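Side-chain contacts in angiotensin-converting enzyme (Anopheles gambiae, PDB 6S1Y), which probably cleaves peptides as a zinc-dependent metallopeptidase of the angiotensin-converting enzyme family, holding its zinc ion with an HExxH-type site: residues A[115-120]-A[157-162]; A[294-299]-A[389-394]. All blocks are in the same frame, centred on the assembly; numbering follows the deposited sequence.

Contact 1 (A[115-120]-A[157-162]); sequences SNYAKA and VQWYNA
Trp159 drives the edge of its six-membered ring against one face of the Tyr117 ring, a T-shaped pair with centroids 5.1 Å apart and planes at 88°. The touch is tight: Trp159 CZ2 lies 3.4 Å from Tyr117 CE2, and Trp159 CH2 sits over the middle of the tyrosine ring. Both side chains have CG anti to the backbone N (chi1 174° for Trp159, -178° for Tyr117), which carries each ring into the gap between the helices. The indole N-H points to another partner, the backbone oxygen of Ala484, and this bond helps to fix how the indole is turned. In the largely helical fold of the angiotensin-converting enzyme family, the pair joins the C-terminal end of helix 100-119 to helix 149-163, with Leu135 of helix 135-145 touching both rings. The Tyr117 side chain is about 7 Å from the bound gamma-glutamyl peptide, near the pocket but not among the residues that line it. Away from the ring pair the contact is looser and partly exposed: Ala120 CB only reaches CZ3 of the Trp159 indole, obliquely, at 4.4 Å, and the amide end of Asn116 comes near the backbone oxygen of Ala162.

Contact 2 (A[294-299]-A[389-394]); sequences DDFFTS and DVLSLS
Leu391 pushes its CD1 methyl onto the face of the Phe297 ring and at the same time lies against Phe296, so one leucine engages two consecutive aromatic residues. This is helix-helix packing in the mainly helical angiotensin-converting enzyme fold: the segments 294-299 and 389-394, of helices 286-299 and 381-395, cross nearly at right angles (95°), their axes 11.6 Å apart at closest approach, and the large side chains fill the space between them. The CD1 methyl makes a CH-pi contact, 3.4 Å from the Phe297 ring centroid and only 14° off the ring normal, close to all six ring carbons. Phe297 and Phe296 reach the leucine by different routes. In Phe297, CG is anti to the carbonyl carbon (chi1 -83°), whereas in Phe296 it is anti to the backbone N, and the two rings meet Leu391 differently, Phe297 face-on to CD1 and Phe296 obliquely. The Phe296 and Leu391 side chains run alongside each other, pointing opposite ways; Phe296 CD1 is 3.6 Å from Leu391 CD1, while its CE1 meets the other methyl, CD2. Outside the pair of segments, Tyr533 and His400 also meet the Phe296 ring, and Leu359 and Gln363 of the zinc-binding helix 349-368 touch Phe297. Asp389 OD1, on the same helix as Leu391, is hydrogen-bonded to ND1 of the zinc ligand His357, a second-shell link to the metal. Farther along, Phe296 CZ rests 3.9 Å from CB of Ser394, whose OG is hydrogen-bonded to the backbone N of Ile532.

Both segments of contact 1 come before those of contact 2 in the sequence, and the two share no helix: the first joins helices 100-119 and 149-163, the second helices 286-299 and 381-395. They lie on opposite sides of the chain's centre, with their own centres 34 Å apart and their nearest atoms about 17 Å apart, so neither touches the other. The Tyr117 side chain of contact 1 is about 14 Å from the zinc ion, and that of Phe297 in contact 2 about 12 Å. Neither contact supplies a zinc ligand; contact 1 packs helices near the bound peptide, and contact 2 packs against helix 349-368, which carries the zinc ligands His357 and His361.

Contact 1 (A[115-120]-A[157-162])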
ATOM      1  N   SER A 115       5.844  17.713   1.668  1.00 46.35           N
ATOM      2  CA  SER A 115       5.293  18.853   2.383  1.00 46.77           C
ATOM      3  C   SER A 115       4.198  19.531   1.574  1.00 46.11           C
ATOM      4  O   SER A 115       3.159  19.923   2.126  1.00 45.57           O
ATOM      5  CB  SER A 115       6.412  19.846   2.690  1.00 46.96           C
ATOM      6  OG  SER A 115       5.860  21.081   3.109  1.00 50.72           O
ATOM      7  N   ASN A 116       4.430  19.722   0.275  1.00 46.02           N
ATOM      8  CA  ASN A 116       3.427  20.346  -0.582  1.00 44.41           C
ATOM      9  C   ASN A 116       2.144  19.518  -0.594  1.00 44.75           C
ATOM     10  O   ASN A 116       1.037  20.064  -0.522  1.00 42.66           O
ATOM     11  CB  ASN A 116       4.021  20.512  -1.986  1.00 44.53           C
ATOM     12  CG  ASN A 116       3.010  20.969  -2.996  1.00 43.91           C
ATOM     13  OD1 ASN A 116       2.443  20.159  -3.726  1.00 44.19           O
ATOM     14  ND2 ASN A 116       2.771  22.270  -3.054  1.00 44.83           N
ATOM     15  N   TYR A 117       2.283  18.186  -0.626  1.00 44.51           N
ATOM     16  CA  TYR A 117       1.134  17.286  -0.616  1.00 43.04           C
ATOM     17  C   TYR A 117       0.356  17.389   0.687  1.00 43.98           C
ATOM     18  O   TYR A 117      -0.878  17.497   0.683  1.00 42.82           O
ATOM     19  CB  TYR A 117       1.636  15.856  -0.834  1.00 42.12           C
ATOM     20  CG  TYR A 117       0.589  14.759  -0.898  1.00 44.33           C
ATOM     21  CD1 TYR A 117      -0.031  14.279   0.267  1.00 42.85           C
ATOM     22  CD2 TYR A 117       0.265  14.149  -2.111  1.00 43.58           C
ATOM     23  CE1 TYR A 117      -0.952  13.265   0.207  1.00 43.53           C
ATOM     24  CE2 TYR A 117      -0.671  13.119  -2.177  1.00 41.32           C
ATOM     25  CZ  TYR A 117      -1.280  12.688  -1.020  1.00 43.28           C
ATOM     26  OH  TYR A 117      -2.216  11.650  -1.071  1.00 44.18           O
ATOM     27  N   ALA A 118       1.060  17.342   1.820  1.00 45.00           N
ATOM     28  CA  ALA A 118       0.383  17.275   3.116  1.00 46.07           C
ATOM     29  C   ALA A 118      -0.273  18.594   3.493  1.00 44.80           C
ATOM     30  O   ALA A 118      -1.242  18.604   4.257  1.00 48.41           O
ATOM     31  CB  ALA A 118       1.374  16.863   4.198  1.00 46.61           C
ATOM     32  N   LYS A 119       0.216  19.706   2.966  1.00 43.74           N
ATOM     33  CA  LYS A 119      -0.257  21.019   3.373  1.00 47.68           C
ATOM     34  C   LYS A 119      -1.326  21.612   2.457  1.00 46.51           C
ATOM     35  O   LYS A 119      -1.800  22.717   2.716  1.00 47.45           O
ATOM     36  CB  LYS A 119       0.925  21.992   3.444  1.00 51.01           C
ATOM     37  CG  LYS A 119       1.850  21.816   4.655  1.00 53.82           C
ATOM     38  CD  LYS A 119       3.003  22.818   4.586  1.00 57.42           C
ATOM     39  CE  LYS A 119       3.657  23.038   5.938  1.00 64.94           C
ATOM     40  NZ  LYS A 119       4.473  24.300   5.958  1.00 70.06           N
ATOM     41  N   ALA A 120      -1.731  20.920   1.403  1.00 45.57           N
ATOM     42  CA  ALA A 120      -2.650  21.520   0.449  1.00 45.10           C
ATOM     43  C   ALA A 120      -4.026  21.708   1.062  1.00 43.66           C
ATOM     44  O   ALA A 120      -4.517  20.836   1.777  1.00 47.04           O
ATOM     45  CB  ALA A 120      -2.767  20.643  -0.793  1.00 45.39           C
ATOM     46  N   VAL A 157      -9.606  18.392 -10.416  1.00 37.22           N
ATOM     47  CA  VAL A 157      -8.737  19.402 -11.021  1.00 37.47           C
ATOM     48  C   VAL A 157      -7.987  20.204  -9.958  1.00 39.23           C
ATOM     49  O   VAL A 157      -6.778  20.450 -10.081  1.00 39.39           O
ATOM     50  CB  VAL A 157      -9.553  20.325 -11.936  1.00 41.79           C
ATOM     51  CG1 VAL A 157      -8.714  21.545 -12.366  1.00 41.11           C
ATOM     52  CG2 VAL A 157     -10.066  19.529 -13.151  1.00 39.11           C
ATOM     53  N   GLN A 158      -8.694  20.650  -8.916  1.00 40.10           N
ATOM     54  CA  GLN A 158      -8.041  21.344  -7.809  1.00 40.33           C
ATOM     55  C   GLN A 158      -6.916  20.508  -7.218  1.00 40.68           C
ATOM     56  O   GLN A 158      -5.791  20.991  -7.037  1.00 40.81           O
ATOM     57  CB  GLN A 158      -9.066  21.668  -6.729  1.00 43.01           C
ATOM     58  CG  GLN A 158     -10.051  22.746  -7.135  1.00 45.28           C
ATOM     59  CD  GLN A 158      -9.445  24.122  -7.085  1.00 50.70           C
ATOM     60  OE1 GLN A 158      -8.720  24.471  -6.134  1.00 52.32           O
ATOM     61  NE2 GLN A 158      -9.737  24.926  -8.094  1.00 49.26           N
ATOM     62  N   TRP A 159      -7.204  19.244  -6.904  1.00 39.13           N
ATOM     63  CA  TRP A 159      -6.218  18.415  -6.224  1.00 38.58           C
ATOM     64  C   TRP A 159      -4.954  18.261  -7.061  1.00 39.93           C
ATOM     65  O   TRP A 159      -3.838  18.489  -6.571  1.00 41.22           O
ATOM     66  CB  TRP A 159      -6.802  17.035  -5.897  1.00 37.14           C
ATOM     67  CG  TRP A 159      -5.742  16.133  -5.324  1.00 39.92           C
ATOM     68  CD1 TRP A 159      -5.076  15.126  -5.961  1.00 39.64           C
ATOM     69  CD2 TRP A 159      -5.187  16.199  -3.999  1.00 40.25           C
ATOM     70  NE1 TRP A 159      -4.144  14.559  -5.121  1.00 38.15           N
ATOM     71  CE2 TRP A 159      -4.203  15.192  -3.909  1.00 39.27           C
ATOM     72  CE3 TRP A 159      -5.441  17.006  -2.878  1.00 40.24           C
ATOM     73  CZ2 TRP A 159      -3.473  14.972  -2.747  1.00 40.77           C
ATOM     74  CZ3 TRP A 159      -4.716  16.791  -1.733  1.00 40.52           C
ATOM     75  CH2 TRP A 159      -3.733  15.788  -1.676  1.00 42.79           C
ATOM     76  N   TYR A 160      -5.108  17.844  -8.321  1.00 39.43           N
ATOM     77  CA  TYR A 160      -3.965  17.550  -9.176  1.00 38.64           C
ATOM     78  C   TYR A 160      -3.201  18.821  -9.538  1.00 38.59           C
ATOM     79  O   TYR A 160      -1.973  18.800  -9.632  1.00 38.94           O
ATOM     80  CB  TYR A 160      -4.442  16.815 -10.443  1.00 36.73           C
ATOM     81  CG  TYR A 160      -4.654  15.324 -10.273  1.00 36.87           C
ATOM     82  CD1 TYR A 160      -5.827  14.812  -9.663  1.00 38.81           C
ATOM     83  CD2 TYR A 160      -3.676  14.420 -10.657  1.00 36.57           C
ATOM     84  CE1 TYR A 160      -6.002  13.431  -9.456  1.00 36.13           C
ATOM     85  CE2 TYR A 160      -3.845  13.035 -10.459  1.00 37.28           C
ATOM     86  CZ  TYR A 160      -5.006  12.554  -9.883  1.00 35.78           C
ATOM     87  OH  TYR A 160      -5.144  11.205  -9.737  1.00 35.48           O
ATOM     88  N   ASN A 161      -3.901  19.939  -9.751  1.00 39.52           N
ATOM     89  CA  ASN A 161      -3.190  21.180 -10.060  1.00 39.95           C
ATOM     90  C   ASN A 161      -2.330  21.631  -8.873  1.00 40.13           C
ATOM     91  O   ASN A 161      -1.290  22.255  -9.067  1.00 40.83           O
ATOM     92  CB  ASN A 161      -4.171  22.290 -10.478  1.00 40.94           C
ATOM     93  CG  ASN A 161      -4.561  22.216 -11.977  1.00 45.73           C
ATOM     94  OD1 ASN A 161      -4.635  21.120 -12.570  1.00 46.90           O
ATOM     95  ND2 ASN A 161      -4.817  23.377 -12.593  1.00 52.26           N
ATOM     96  N   ALA A 162      -2.720  21.289  -7.648  1.00 40.59           N
ATOM     97  CA  ALA A 162      -2.014  21.741  -6.461  1.00 40.90           C
ATOM     98  C   ALA A 162      -0.902  20.797  -6.008  1.00 42.76           C
ATOM     99  O   ALA A 162       0.089  21.269  -5.424  1.00 42.93           O
ATOM    100  CB  ALA A 162      -3.011  21.929  -5.308  1.00 42.35           C
TER

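Contact 2 (A[294-299]-A[389-394])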
ATOM      1  N   ASP A 294      -6.794  -5.133  17.626  1.00 51.25           N
ATOM      2  CA  ASP A 294      -5.991  -5.766  18.670  1.00 52.19           C
ATOM      3  C   ASP A 294      -6.582  -7.115  19.061  1.00 51.61           C
ATOM      4  O   ASP A 294      -5.870  -8.121  19.145  1.00 51.38           O
ATOM      5  CB  ASP A 294      -5.918  -4.831  19.892  1.00 51.14           C
ATOM      6  CG  ASP A 294      -4.796  -5.202  20.871  1.00 53.90           C
ATOM      7  OD1 ASP A 294      -3.915  -6.015  20.522  1.00 53.91           O
ATOM      8  OD2 ASP A 294      -4.804  -4.664  22.009  1.00 57.72           O
ATOM      9  N   ASP A 295      -7.903  -7.154  19.270  1.00 51.50           N
ATOM     10  CA  ASP A 295      -8.573  -8.397  19.656  1.00 53.97           C
ATOM     11  C   ASP A 295      -8.400  -9.490  18.610  1.00 53.55           C
ATOM     12  O   ASP A 295      -8.231 -10.666  18.950  1.00 53.20           O
ATOM     13  CB  ASP A 295     -10.062  -8.149  19.882  1.00 53.69           C
ATOM     14  CG  ASP A 295     -10.821  -9.431  20.196  1.00 63.61           C
ATOM     15  OD1 ASP A 295     -10.644  -9.978  21.320  1.00 67.64           O
ATOM     16  OD2 ASP A 295     -11.593  -9.901  19.326  1.00 63.12           O
ATOM     17  N   PHE A 296      -8.470  -9.137  17.328  1.00 54.72           N
ATOM     18  CA  PHE A 296      -8.316 -10.157  16.296  1.00 52.42           C
ATOM     19  C   PHE A 296      -6.932 -10.788  16.392  1.00 50.74           C
ATOM     20  O   PHE A 296      -6.795 -12.016  16.394  1.00 49.95           O
ATOM     21  CB  PHE A 296      -8.571  -9.547  14.918  1.00 51.56           C
ATOM     22  CG  PHE A 296      -8.928 -10.558  13.862  1.00 51.22           C
ATOM     23  CD1 PHE A 296      -8.032 -11.541  13.497  1.00 49.66           C
ATOM     24  CD2 PHE A 296     -10.155 -10.510  13.222  1.00 51.78           C
ATOM     25  CE1 PHE A 296      -8.349 -12.466  12.533  1.00 51.24           C
ATOM     26  CE2 PHE A 296     -10.478 -11.435  12.249  1.00 51.17           C
ATOM     27  CZ  PHE A 296      -9.574 -12.409  11.904  1.00 51.20           C
ATOM     28  N   PHE A 297      -5.891  -9.961  16.524  1.00 51.95           N
ATOM     29  CA  PHE A 297      -4.536 -10.497  16.639  1.00 52.33           C
ATOM     30  C   PHE A 297      -4.368 -11.338  17.908  1.00 52.68           C
ATOM     31  O   PHE A 297      -3.709 -12.384  17.883  1.00 51.09           O
ATOM     32  CB  PHE A 297      -3.515  -9.356  16.622  1.00 52.38           C
ATOM     33  CG  PHE A 297      -3.153  -8.878  15.244  1.00 52.22           C
ATOM     34  CD1 PHE A 297      -2.344  -9.652  14.417  1.00 53.53           C
ATOM     35  CD2 PHE A 297      -3.600  -7.652  14.775  1.00 51.21           C
ATOM     36  CE1 PHE A 297      -2.005  -9.216  13.127  1.00 51.66           C
ATOM     37  CE2 PHE A 297      -3.253  -7.208  13.488  1.00 49.69           C
ATOM     38  CZ  PHE A 297      -2.456  -7.994  12.673  1.00 47.72           C
ATOM     39  N   THR A 298      -4.941 -10.893  19.032  1.00 52.08           N
ATOM     40  CA  THR A 298      -4.836 -11.693  20.257  1.00 54.37           C
ATOM     41  C   THR A 298      -5.591 -13.015  20.115  1.00 53.57           C
ATOM     42  O   THR A 298      -5.104 -14.063  20.559  1.00 53.39           O
ATOM     43  CB  THR A 298      -5.337 -10.909  21.474  1.00 52.77           C
ATOM     44  OG1 THR A 298      -6.706 -10.537  21.296  1.00 54.79           O
ATOM     45  CG2 THR A 298      -4.511  -9.638  21.676  1.00 52.94           C
ATOM     46  N   SER A 299      -6.757 -12.998  19.455  1.00 53.15           N
ATOM     47  CA  SER A 299      -7.462 -14.239  19.161  1.00 50.90           C
ATOM     48  C   SER A 299      -6.601 -15.230  18.395  1.00 53.59           C
ATOM     49  O   SER A 299      -6.925 -16.424  18.366  1.00 55.32           O
ATOM     50  CB  SER A 299      -8.723 -13.947  18.346  1.00 53.58           C
ATOM     51  OG  SER A 299      -8.423 -13.934  16.947  1.00 53.61           O
ATOM     52  N   ASP A 389      -3.659  -7.086   5.595  1.00 45.01           N
ATOM     53  CA  ASP A 389      -4.663  -7.371   4.573  1.00 46.60           C
ATOM     54  C   ASP A 389      -5.182  -8.802   4.686  1.00 45.11           C
ATOM     55  O   ASP A 389      -6.360  -9.055   4.411  1.00 44.09           O
ATOM     56  CB  ASP A 389      -4.088  -7.093   3.184  1.00 46.16           C
ATOM     57  CG  ASP A 389      -3.998  -5.593   2.870  1.00 46.69           C
ATOM     58  OD1 ASP A 389      -4.378  -4.747   3.733  1.00 43.12           O
ATOM     59  OD2 ASP A 389      -3.529  -5.274   1.746  1.00 48.43           O
ATOM     60  N   VAL A 390      -4.345  -9.743   5.127  1.00 46.00           N
ATOM     61  CA  VAL A 390      -4.830 -11.106   5.363  1.00 46.12           C
ATOM     62  C   VAL A 390      -5.934 -11.095   6.410  1.00 45.53           C
ATOM     63  O   VAL A 390      -6.989 -11.710   6.230  1.00 45.57           O
ATOM     64  CB  VAL A 390      -3.674 -12.034   5.772  1.00 48.40           C
ATOM     65  CG1 VAL A 390      -4.215 -13.346   6.324  1.00 49.12           C
ATOM     66  CG2 VAL A 390      -2.752 -12.290   4.564  1.00 48.28           C
ATOM     67  N   LEU A 391      -5.727 -10.367   7.511  1.00 47.25           N
ATOM     68  CA  LEU A 391      -6.808 -10.236   8.479  1.00 48.11           C
ATOM     69  C   LEU A 391      -8.025  -9.589   7.833  1.00 46.50           C
ATOM     70  O   LEU A 391      -9.159 -10.026   8.058  1.00 47.31           O
ATOM     71  CB  LEU A 391      -6.377  -9.424   9.706  1.00 48.95           C
ATOM     72  CG  LEU A 391      -5.239  -9.939  10.590  1.00 49.91           C
ATOM     73  CD1 LEU A 391      -5.420  -9.483  12.045  1.00 50.40           C
ATOM     74  CD2 LEU A 391      -5.111 -11.422  10.505  1.00 49.61           C
ATOM     75  N   SER A 392      -7.812  -8.527   7.043  1.00 45.64           N
ATOM     76  CA  SER A 392      -8.947  -7.832   6.442  1.00 45.86           C
ATOM     77  C   SER A 392      -9.757  -8.758   5.547  1.00 45.94           C
ATOM     78  O   SER A 392     -10.979  -8.586   5.433  1.00 47.09           O
ATOM     79  CB  SER A 392      -8.475  -6.622   5.634  1.00 46.78           C
ATOM     80  OG  SER A 392      -8.046  -5.592   6.493  1.00 47.57           O
ATOM     81  N   LEU A 393      -9.106  -9.733   4.898  1.00 43.73           N
ATOM     82  CA  LEU A 393      -9.859 -10.723   4.118  1.00 46.48           C
ATOM     83  C   LEU A 393     -10.848 -11.498   4.992  1.00 46.98           C
ATOM     84  O   LEU A 393     -11.976 -11.755   4.572  1.00 47.77           O
ATOM     85  CB  LEU A 393      -8.906 -11.686   3.403  1.00 44.58           C
ATOM     86  CG  LEU A 393      -8.225 -11.106   2.152  1.00 44.77           C
ATOM     87  CD1 LEU A 393      -7.181 -12.055   1.577  1.00 47.16           C
ATOM     88  CD2 LEU A 393      -9.234 -10.793   1.077  1.00 43.52           C
ATOM     89  N   SER A 394     -10.444 -11.891   6.208  1.00 47.16           N
ATOM     90  CA  SER A 394     -11.375 -12.579   7.101  1.00 48.81           C
ATOM     91  C   SER A 394     -12.442 -11.618   7.614  1.00 49.31           C
ATOM     92  O   SER A 394     -13.633 -11.959   7.638  1.00 47.02           O
ATOM     93  CB  SER A 394     -10.634 -13.216   8.289  1.00 48.75           C
ATOM     94  OG  SER A 394      -9.916 -14.387   7.921  1.00 49.06           O
TER